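Local coordinates for PUA domain-containing protein (Archaeoglobus fulgidus DSM 4304, PDB 2Q07) that is of unknown function but, as a C-terminal piece of an archaeosine synthase family member, probably binds RNA during tRNA modification, at residues Val140-Lys145 and Lys157-Ser162; Pro42-Arg47 and Ala51-Val56; Ile63-Pro68 and Lys126-Val131. One frame throughout, in Å; residues are numbered along the deposited sequence.

Contact 1 of 3, residues Val140-Lys145 and Lys157-Ser162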
loop_
_atom_site.group_PDB
_atom_site.type_symbol
_atom_site.label_atom_id
_atom_site.label_comp_id
_atom_site.label_asym_id
_atom_site.label_seq_id
_atom_site.Cartn_x
_atom_site.Cartn_y
_atom_site.Cartn_z
ATOM N N VAL A 140 13.954 -20.984 0.502
ATOM C CA VAL A 140 14.935 -21.334 -0.515
ATOM C C VAL A 140 15.650 -20.080 -1.011
ATOM O O VAL A 140 15.035 -19.026 -1.148
ATOM C CB VAL A 140 14.251 -22.024 -1.717
ATOM C CG1 VAL A 140 13.603 -23.337 -1.264
ATOM C CG2 VAL A 140 13.192 -21.097 -2.308
ATOM N N TYR A 141 16.948 -20.197 -1.276
ATOM C CA TYR A 141 17.730 -19.066 -1.768
ATOM C C TYR A 141 18.066 -19.302 -3.239
ATOM O O TYR A 141 18.607 -20.343 -3.599
ATOM C CB TYR A 141 18.994 -18.901 -0.927
ATOM C CG TYR A 141 18.694 -18.675 0.536
ATOM C CD1 TYR A 141 18.368 -19.745 1.369
ATOM C CD2 TYR A 141 18.654 -17.385 1.071
ATOM C CE1 TYR A 141 18.003 -19.545 2.689
ATOM C CE2 TYR A 141 18.287 -17.171 2.396
ATOM C CZ TYR A 141 17.961 -18.253 3.199
ATOM O OH TYR A 141 17.573 -18.052 4.502
ATOM N N THR A 142 17.743 -18.333 -4.085
ATOM C CA THR A 142 17.958 -18.480 -5.521
ATOM C C THR A 142 19.013 -17.571 -6.142
ATOM O O THR A 142 19.275 -17.653 -7.342
ATOM C CB THR A 142 16.631 -18.262 -6.278
ATOM O OG1 THR A 142 16.027 -17.040 -5.833
ATOM C CG2 THR A 142 15.665 -19.418 -6.018
ATOM N N ALA A 143 19.622 -16.713 -5.335
ATOM C CA ALA A 143 20.618 -15.791 -5.855
ATOM C C ALA A 143 21.952 -15.805 -5.104
ATOM O O ALA A 143 22.000 -15.721 -3.877
ATOM C CB ALA A 143 20.047 -14.383 -5.861
ATOM N N GLU A 144 23.033 -15.921 -5.864
ATOM C CA GLU A 144 24.377 -15.908 -5.301
ATOM C C GLU A 144 25.220 -14.981 -6.172
ATOM O O GLU A 144 25.548 -15.317 -7.310
ATOM C CB GLU A 144 24.980 -17.323 -5.285
ATOM C CG GLU A 144 25.183 -17.956 -6.652
ATOM C CD GLU A 144 25.885 -19.305 -6.571
ATOM O OE1 GLU A 144 26.224 -19.872 -7.633
ATOM O OE2 GLU A 144 26.097 -19.802 -5.444
ATOM N N LYS A 145 25.545 -13.807 -5.639
ATOM C CA LYS A 145 26.346 -12.805 -6.345
ATOM C C LYS A 145 25.523 -11.812 -7.156
ATOM O O LYS A 145 25.642 -10.607 -6.968
ATOM C CB LYS A 145 27.358 -13.457 -7.299
ATOM C CG LYS A 145 28.404 -14.347 -6.649
ATOM C CD LYS A 145 29.357 -14.898 -7.707
ATOM C CE LYS A 145 30.443 -15.767 -7.098
ATOM N NZ LYS A 145 31.404 -16.230 -8.139
ATOM N N LYS A 157 13.257 -19.388 -11.715
ATOM C CA LYS A 157 12.188 -20.007 -12.493
ATOM C C LYS A 157 11.833 -21.387 -11.945
ATOM O O LYS A 157 10.667 -21.779 -11.894
ATOM C CB LYS A 157 12.605 -20.165 -13.955
ATOM C CG LYS A 157 12.704 -18.869 -14.723
ATOM C CD LYS A 157 13.136 -19.145 -16.152
ATOM C CE LYS A 157 13.263 -17.865 -16.954
ATOM N NZ LYS A 157 13.794 -18.156 -18.307
ATOM N N GLN A 158 12.848 -22.123 -11.519
ATOM C CA GLN A 158 12.606 -23.461 -11.016
ATOM C C GLN A 158 11.902 -23.509 -9.673
ATOM O O GLN A 158 11.470 -24.574 -9.247
ATOM C CB GLN A 158 13.918 -24.253 -11.009
ATOM C CG GLN A 158 14.228 -24.778 -12.408
ATOM C CD GLN A 158 15.609 -25.386 -12.558
ATOM O OE1 GLN A 158 16.108 -26.072 -11.658
ATOM N NE2 GLN A 158 16.228 -25.152 -13.718
ATOM N N GLU A 159 11.767 -22.352 -9.025
ATOM C CA GLU A 159 11.093 -22.254 -7.728
ATOM C C GLU A 159 9.709 -21.603 -7.799
ATOM O O GLU A 159 8.859 -21.897 -6.972
ATOM C CB GLU A 159 11.921 -21.433 -6.729
ATOM C CG GLU A 159 13.229 -22.053 -6.261
ATOM C CD GLU A 159 13.053 -23.427 -5.652
ATOM O OE1 GLU A 159 12.004 -23.687 -5.022
ATOM O OE2 GLU A 159 13.977 -24.249 -5.793
ATOM N N ILE A 160 9.483 -20.717 -8.768
ATOM C CA ILE A 160 8.201 -20.014 -8.851
ATOM C C ILE A 160 7.421 -20.160 -10.157
ATOM O O ILE A 160 6.408 -19.481 -10.351
ATOM C CB ILE A 160 8.379 -18.488 -8.583
ATOM C CG1 ILE A 160 9.170 -17.840 -9.723
ATOM C CG2 ILE A 160 9.094 -18.263 -7.255
ATOM C CD1 ILE A 160 9.223 -16.315 -9.654
ATOM N N GLU A 161 7.886 -21.032 -11.049
ATOM C CA GLU A 161 7.215 -21.249 -12.332
ATOM C C GLU A 161 5.719 -21.473 -12.088
ATOM O O GLU A 161 5.347 -22.315 -11.279
ATOM C CB GLU A 161 7.813 -22.476 -13.030
ATOM C CG GLU A 161 7.765 -22.422 -14.551
ATOM C CD GLU A 161 8.782 -21.453 -15.130
ATOM O OE1 GLU A 161 8.812 -20.285 -14.675
ATOM O OE2 GLU A 161 9.549 -21.854 -16.040
ATOM N N SER A 162 4.866 -20.722 -12.782
ATOM C CA SER A 162 3.419 -20.863 -12.600
ATOM C C SER A 162 2.639 -20.879 -13.911
ATOM O O SER A 162 3.050 -20.280 -14.904
ATOM C CB SER A 162 2.887 -19.743 -11.708
ATOM O OG SER A 162 3.097 -18.485 -12.319
#
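V140, T142 and E159 meet through van der Waals contacts, carbon to carbon at E159 CG and methyl to carboxylate oxygen at E159 OE1. The closest lies between T142 CG2 and E159 CG, 3.6 Å apart. Next to it V140 presents its CG2 methyl, which stands 4.1 Å from E159 CG and 3.9 Å from E159 OE1. The glutamate can do this because its chain bends at CB-CG (chi2 -56°): the methylene leans on both residues while OE1 comes to rest near both methyls of V140. The branched residues suit their places. Valine favours the strand and turns its two methyls to the acid, and threonine offers one methyl to the helix and a hydroxyl to another partner.

T142 OG1 and E159 OE1 find their partners outside the two segments. T142 OG1 is hydrogen-bonded to H119 ND1, which helps hold the rotation (chi1 50°) that turns CG2 to the glutamate, and E159 OE1 forms a salt bridge with K115 on the neighbouring strand. With an alanine here instead of the glutamate, K115 would lose the mate of its salt bridge, and a gap would probably open beside the methyls of V140 and T142.

Backbone bonds from V140 to V116 and A118 set strand 138-141 at the edge of a parallel run. The end of helix 150-160 packs back on this preceding strand, consistent with the alpha/beta fold of UDG-like domains.

Contact 2 of 3, residues Pro42-Arg47 and Ala51-Val56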
loop_
_atom_site.group_PDB
_atom_site.type_symbol
_atom_site.label_atom_id
_atom_site.label_comp_id
_atom_site.label_asym_id
_atom_site.label_seq_id
_atom_site.Cartn_x
_atom_site.Cartn_y
_atom_site.Cartn_z
ATOM N N PRO A 42 8.713 4.206 -7.328
ATOM C CA PRO A 42 8.342 2.983 -6.604
ATOM C C PRO A 42 9.097 1.806 -7.217
ATOM O O PRO A 42 9.298 1.766 -8.426
ATOM C CB PRO A 42 6.832 2.906 -6.810
ATOM C CG PRO A 42 6.642 3.532 -8.154
ATOM C CD PRO A 42 7.565 4.737 -8.083
ATOM N N TYR A 43 9.507 0.858 -6.380
ATOM C CA TYR A 43 10.298 -0.293 -6.816
ATOM C C TYR A 43 9.946 -0.986 -8.133
ATOM O O TYR A 43 10.841 -1.419 -8.864
ATOM C CB TYR A 43 10.324 -1.343 -5.713
ATOM C CG TYR A 43 10.714 -0.793 -4.361
ATOM C CD1 TYR A 43 9.902 -1.008 -3.248
ATOM C CD2 TYR A 43 11.906 -0.084 -4.185
ATOM C CE1 TYR A 43 10.265 -0.534 -1.986
ATOM C CE2 TYR A 43 12.283 0.397 -2.912
ATOM C CZ TYR A 43 11.452 0.164 -1.825
ATOM O OH TYR A 43 11.789 0.621 -0.572
ATOM N N LEU A 44 8.662 -1.098 -8.444
ATOM C CA LEU A 44 8.259 -1.782 -9.671
ATOM C C LEU A 44 8.755 -1.124 -10.966
ATOM O O LEU A 44 8.843 -1.781 -12.007
ATOM C CB LEU A 44 6.736 -1.921 -9.717
ATOM C CG LEU A 44 6.156 -2.864 -10.762
ATOM C CD1 LEU A 44 6.718 -4.274 -10.571
ATOM C CD2 LEU A 44 4.626 -2.867 -10.633
ATOM N N THR A 45 9.076 0.163 -10.906
ATOM C CA THR A 45 9.561 0.874 -12.086
ATOM C C THR A 45 11.090 0.864 -12.186
ATOM O O THR A 45 11.650 1.423 -13.128
ATOM C CB THR A 45 9.123 2.352 -12.083
ATOM O OG1 THR A 45 9.881 3.062 -11.097
ATOM C CG2 THR A 45 7.633 2.479 -11.761
ATOM N N SER A 46 11.769 0.249 -11.220
ATOM C CA SER A 46 13.232 0.205 -11.247
ATOM C C SER A 46 13.755 -0.716 -12.353
ATOM O O SER A 46 13.092 -1.668 -12.752
ATOM C CB SER A 46 13.780 -0.287 -9.905
ATOM O OG SER A 46 13.578 -1.686 -9.764
ATOM N N ARG A 47 14.957 -0.440 -12.842
ATOM C CA ARG A 47 15.526 -1.279 -13.886
ATOM C C ARG A 47 15.691 -2.727 -13.430
ATOM O O ARG A 47 15.405 -3.649 -14.182
ATOM C CB ARG A 47 16.871 -0.722 -14.347
ATOM C CG ARG A 47 16.794 0.015 -15.665
ATOM C CD ARG A 47 18.180 0.392 -16.123
ATOM N NE ARG A 47 18.551 1.742 -15.731
ATOM C CZ ARG A 47 19.804 2.182 -15.683
ATOM N NH1 ARG A 47 20.805 1.367 -15.988
ATOM N NH2 ARG A 47 20.051 3.444 -15.370
ATOM N N ALA A 51 13.785 -5.711 -15.231
ATOM C CA ALA A 51 14.595 -6.719 -15.917
ATOM C C ALA A 51 14.206 -8.111 -15.429
ATOM O O ALA A 51 14.027 -9.036 -16.222
ATOM C CB ALA A 51 16.079 -6.470 -15.664
ATOM N N LEU A 52 14.082 -8.255 -14.113
ATOM C CA LEU A 52 13.701 -9.529 -13.514
ATOM C C LEU A 52 12.348 -10.019 -14.021
ATOM O O LEU A 52 12.225 -11.136 -14.516
ATOM C CB LEU A 52 13.642 -9.390 -11.995
ATOM C CG LEU A 52 14.798 -10.007 -11.221
ATOM C CD1 LEU A 52 14.657 -9.687 -9.733
ATOM C CD2 LEU A 52 14.802 -11.512 -11.461
ATOM N N ARG A 53 11.331 -9.175 -13.892
ATOM C CA ARG A 53 9.989 -9.535 -14.332
ATOM C C ARG A 53 9.916 -9.709 -15.839
ATOM O O ARG A 53 8.930 -10.219 -16.377
ATOM C CB ARG A 53 8.991 -8.480 -13.859
ATOM C CG ARG A 53 8.792 -8.533 -12.358
ATOM C CD ARG A 53 7.926 -7.411 -11.837
ATOM N NE ARG A 53 7.050 -7.906 -10.781
ATOM C CZ ARG A 53 5.845 -8.423 -11.000
ATOM N NH1 ARG A 53 5.376 -8.498 -12.234
ATOM N NH2 ARG A 53 5.119 -8.883 -9.993
ATOM N N SER A 54 10.972 -9.286 -16.516
ATOM C CA SER A 54 11.046 -9.406 -17.963
ATOM C C SER A 54 11.535 -10.808 -18.350
ATOM O O SER A 54 11.115 -11.377 -19.367
ATOM C CB SER A 54 12.002 -8.352 -18.519
ATOM O OG SER A 54 12.172 -8.521 -19.909
ATOM N N LYS A 55 12.411 -11.364 -17.521
ATOM C CA LYS A 55 12.973 -12.680 -17.766
ATOM C C LYS A 55 12.204 -13.828 -17.118
ATOM O O LYS A 55 12.439 -14.998 -17.438
ATOM C CB LYS A 55 14.435 -12.706 -17.314
ATOM C CG LYS A 55 15.405 -12.066 -18.306
ATOM C CD LYS A 55 15.045 -10.617 -18.617
ATOM C CE LYS A 55 16.000 -10.014 -19.640
ATOM N NZ LYS A 55 17.419 -10.070 -19.176
ATOM N N VAL A 56 11.280 -13.503 -16.220
ATOM C CA VAL A 56 10.487 -14.524 -15.548
ATOM C C VAL A 56 9.095 -14.012 -15.167
ATOM O O VAL A 56 8.955 -12.944 -14.563
ATOM C CB VAL A 56 11.223 -15.038 -14.281
ATOM C CG1 VAL A 56 11.459 -13.899 -13.317
ATOM C CG2 VAL A 56 10.430 -16.137 -13.626
#
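L44 CD1 spans the junction between the last methylene of R53 and its guanidinium, 3.6 Å from R53 CD and 3.7 Å from R53 NE, the two side chains crossing at about a right angle. Leucine suits this spot because an apolar methyl packs on CD and NE while taking no hydrogen bond, leaving the N-H groups to other partners. L44 carries CG anti to its backbone N (chi1 -167°), which brings the tip nearer to R53 than the start of the side chain would suggest. The second direct link is a backbone bond from A51 N to R47 O, 2.8 Å long with an N-H...O angle of 160°.

That bond is the i to i+4 link of the first turn of helix 47-55, and S46 is its N-cap: the serine hydroxyl caps H49 N. S46 OG also donates to Y43 O at 2.9 Å, in the carbonyl plane, and the same carbonyl accepts S46 N, which steadies the cap residue.

One step earlier P42 O is gripped in a similar way, by T45 N and by T45 OG1 at 3.0 Å, which secures the 3-10 turn 43-45 carrying L44. Further out, E62 forms a salt bridge with R53 NH2 and helps orient the guanidinium, and L168 of helix 168-181 touches both L44 and R53.

Contact 3 of 3, residues Ile63-Pro68 and Lys126-Val131; sequences IIISSP and KVVERV
I65 reaches from the strand toward V127 and V128 of the helix, and its side chain can be followed from CB outward. At CB it divides. CG2, anti to the backbone N, is the branch facing V127: it lies 4.5 Å from V127 CG1, a loose apolar contact. CG1 takes the other direction, beside the backbone N (chi1 -62°), and serves as a spacer. From it the chain runs on extended (chi2 173°) to CD1, which meets V128 CG2 at 3.7 Å, the closer of the two contacts. The I65 and V128 side chains cross at about a right angle, methyl against methyl.

An isoleucine suits this place because its two unequal branches serve two neighbouring residues on one helical turn. The beta-branched valines give it a compact surface. All three residues are buried. V128 also touches L34 of strand 31-36 and V139 and Y141 of strand 138-141, while W92 leans on V127.

Strand 61-65 pairs with strand 31-36 through I63 and I65, and helix 123-132 packs on one face of that sheet. The contact thus belongs to the hydrophobic layer between a mostly parallel alpha/beta sheet and a helix on one of its faces.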
loop_
_atom_site.group_PDB
_atom_site.type_symbol
_atom_site.label_atom_id
_atom_site.label_comp_id
_atom_site.label_asym_id
_atom_site.label_seq_id
_atom_site.Cartn_x
_atom_site.Cartn_y
_atom_site.Cartn_z
ATOM N N ILE A 63 7.720 -9.227 -1.737
ATOM C CA ILE A 63 8.017 -8.360 -0.617
ATOM C C ILE A 63 9.400 -7.807 -0.905
ATOM O O ILE A 63 10.333 -8.560 -1.172
ATOM C CB ILE A 63 8.014 -9.125 0.717
ATOM C CG1 ILE A 63 6.586 -9.577 1.051
ATOM C CG2 ILE A 63 8.589 -8.243 1.823
ATOM C CD1 ILE A 63 6.475 -10.381 2.314
ATOM N N ILE A 64 9.520 -6.486 -0.887
ATOM C CA ILE A 64 10.800 -5.839 -1.128
ATOM C C ILE A 64 11.481 -5.564 0.212
ATOM O O ILE A 64 10.915 -4.885 1.071
ATOM C CB ILE A 64 10.617 -4.491 -1.885
ATOM C CG1 ILE A 64 10.089 -4.755 -3.299
ATOM C CG2 ILE A 64 11.943 -3.720 -1.924
ATOM C CD1 ILE A 64 8.589 -4.975 -3.371
ATOM N N ILE A 65 12.685 -6.096 0.401
ATOM C CA ILE A 65 13.408 -5.868 1.651
ATOM C C ILE A 65 14.207 -4.569 1.547
ATOM O O ILE A 65 14.961 -4.361 0.593
ATOM C CB ILE A 65 14.396 -7.019 1.967
ATOM C CG1 ILE A 65 13.638 -8.338 2.142
ATOM C CG2 ILE A 65 15.187 -6.694 3.230
ATOM C CD1 ILE A 65 14.538 -9.546 2.280
ATOM N N SER A 66 14.023 -3.700 2.534
ATOM C CA SER A 66 14.725 -2.427 2.586
ATOM C C SER A 66 15.058 -2.115 4.044
ATOM O O SER A 66 14.995 -2.994 4.907
ATOM C CB SER A 66 13.845 -1.320 1.997
ATOM O OG SER A 66 14.582 -0.124 1.835
ATOM N N SER A 67 15.415 -0.866 4.320
ATOM C CA SER A 67 15.734 -0.451 5.682
ATOM C C SER A 67 15.354 1.012 5.893
ATOM O O SER A 67 15.790 1.890 5.149
ATOM C CB SER A 67 17.224 -0.640 5.969
ATOM O OG SER A 67 17.523 -0.264 7.306
ATOM N N PRO A 68 14.547 1.293 6.927
ATOM C CA PRO A 68 13.996 0.332 7.888
ATOM C C PRO A 68 12.744 -0.383 7.390
ATOM O O PRO A 68 12.238 -1.288 8.051
ATOM C CB PRO A 68 13.662 1.198 9.106
ATOM C CG PRO A 68 14.107 2.618 8.733
ATOM C CD PRO A 68 14.092 2.650 7.247
ATOM N N LYS A 126 21.246 -12.170 5.153
ATOM C CA LYS A 126 21.395 -12.217 6.600
ATOM C C LYS A 126 20.050 -11.928 7.255
ATOM O O LYS A 126 19.695 -12.544 8.255
ATOM C CB LYS A 126 22.421 -11.190 7.076
ATOM C CG LYS A 126 23.863 -11.549 6.773
ATOM C CD LYS A 126 24.805 -10.547 7.427
ATOM C CE LYS A 126 26.255 -10.993 7.328
ATOM N NZ LYS A 126 27.169 -10.033 8.014
ATOM N N VAL A 127 19.305 -10.981 6.691
ATOM C CA VAL A 127 17.995 -10.639 7.229
ATOM C C VAL A 127 17.097 -11.873 7.120
ATOM O O VAL A 127 16.501 -12.308 8.102
ATOM C CB VAL A 127 17.362 -9.461 6.442
ATOM C CG1 VAL A 127 15.886 -9.335 6.774
ATOM C CG2 VAL A 127 18.092 -8.154 6.772
ATOM N N VAL A 128 17.023 -12.440 5.918
ATOM C CA VAL A 128 16.196 -13.618 5.663
ATOM C C VAL A 128 16.638 -14.808 6.515
ATOM O O VAL A 128 15.810 -15.544 7.073
ATOM C CB VAL A 128 16.254 -14.000 4.168
ATOM C CG1 VAL A 128 15.367 -15.206 3.890
ATOM C CG2 VAL A 128 15.822 -12.808 3.324
ATOM N N GLU A 129 17.947 -14.994 6.624
ATOM C CA GLU A 129 18.471 -16.095 7.415
ATOM C C GLU A 129 17.946 -16.040 8.842
ATOM O O GLU A 129 17.658 -17.075 9.435
ATOM C CB GLU A 129 20.001 -16.079 7.394
ATOM C CG GLU A 129 20.572 -16.749 6.146
ATOM C CD GLU A 129 22.047 -16.480 5.958
ATOM O OE1 GLU A 129 22.797 -16.571 6.950
ATOM O OE2 GLU A 129 22.457 -16.183 4.816
ATOM N N ARG A 130 17.802 -14.832 9.382
ATOM C CA ARG A 130 17.279 -14.664 10.732
ATOM C C ARG A 130 15.846 -15.170 10.831
ATOM O O ARG A 130 15.473 -15.814 11.808
ATOM C CB ARG A 130 17.291 -13.188 11.140
ATOM C CG ARG A 130 18.653 -12.599 11.442
ATOM C CD ARG A 130 19.278 -13.212 12.699
ATOM N NE ARG A 130 20.294 -12.330 13.276
ATOM C CZ ARG A 130 20.020 -11.245 13.995
ATOM N NH1 ARG A 130 18.761 -10.909 14.237
ATOM N NH2 ARG A 130 21.002 -10.487 14.467
ATOM N N VAL A 131 15.045 -14.866 9.816
ATOM C CA VAL A 131 13.637 -15.261 9.783
ATOM C C VAL A 131 13.419 -16.744 9.481
ATOM O O VAL A 131 12.529 -17.382 10.054
ATOM C CB VAL A 131 12.856 -14.451 8.728
ATOM C CG1 VAL A 131 11.394 -14.847 8.756
ATOM C CG2 VAL A 131 13.016 -12.953 8.979
#

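In the fold
From the N terminus, contact 2 comes first, closing the first turn of helix 47-55 and seating the preceding 3-10 turn against the helix. Contact 3 follows, joining strand 61-65 to helix 123-132 across a long stretch that includes helix 94-111. Contact 1 comes last, bringing the end of helix 150-160 back to strand 138-141. The three stand in series, none nested in or crossing another, yet they touch: Y43 packs on I64 between contacts 2 and 3, Y141 on E129 between contacts 3 and 1, and K157 and I160 on V56 between contacts 1 and 2. Contacts 1 and 3 tie helices to the five-stranded mixed sheet of the DUF5591 region, which precedes the PUA domain in the chain.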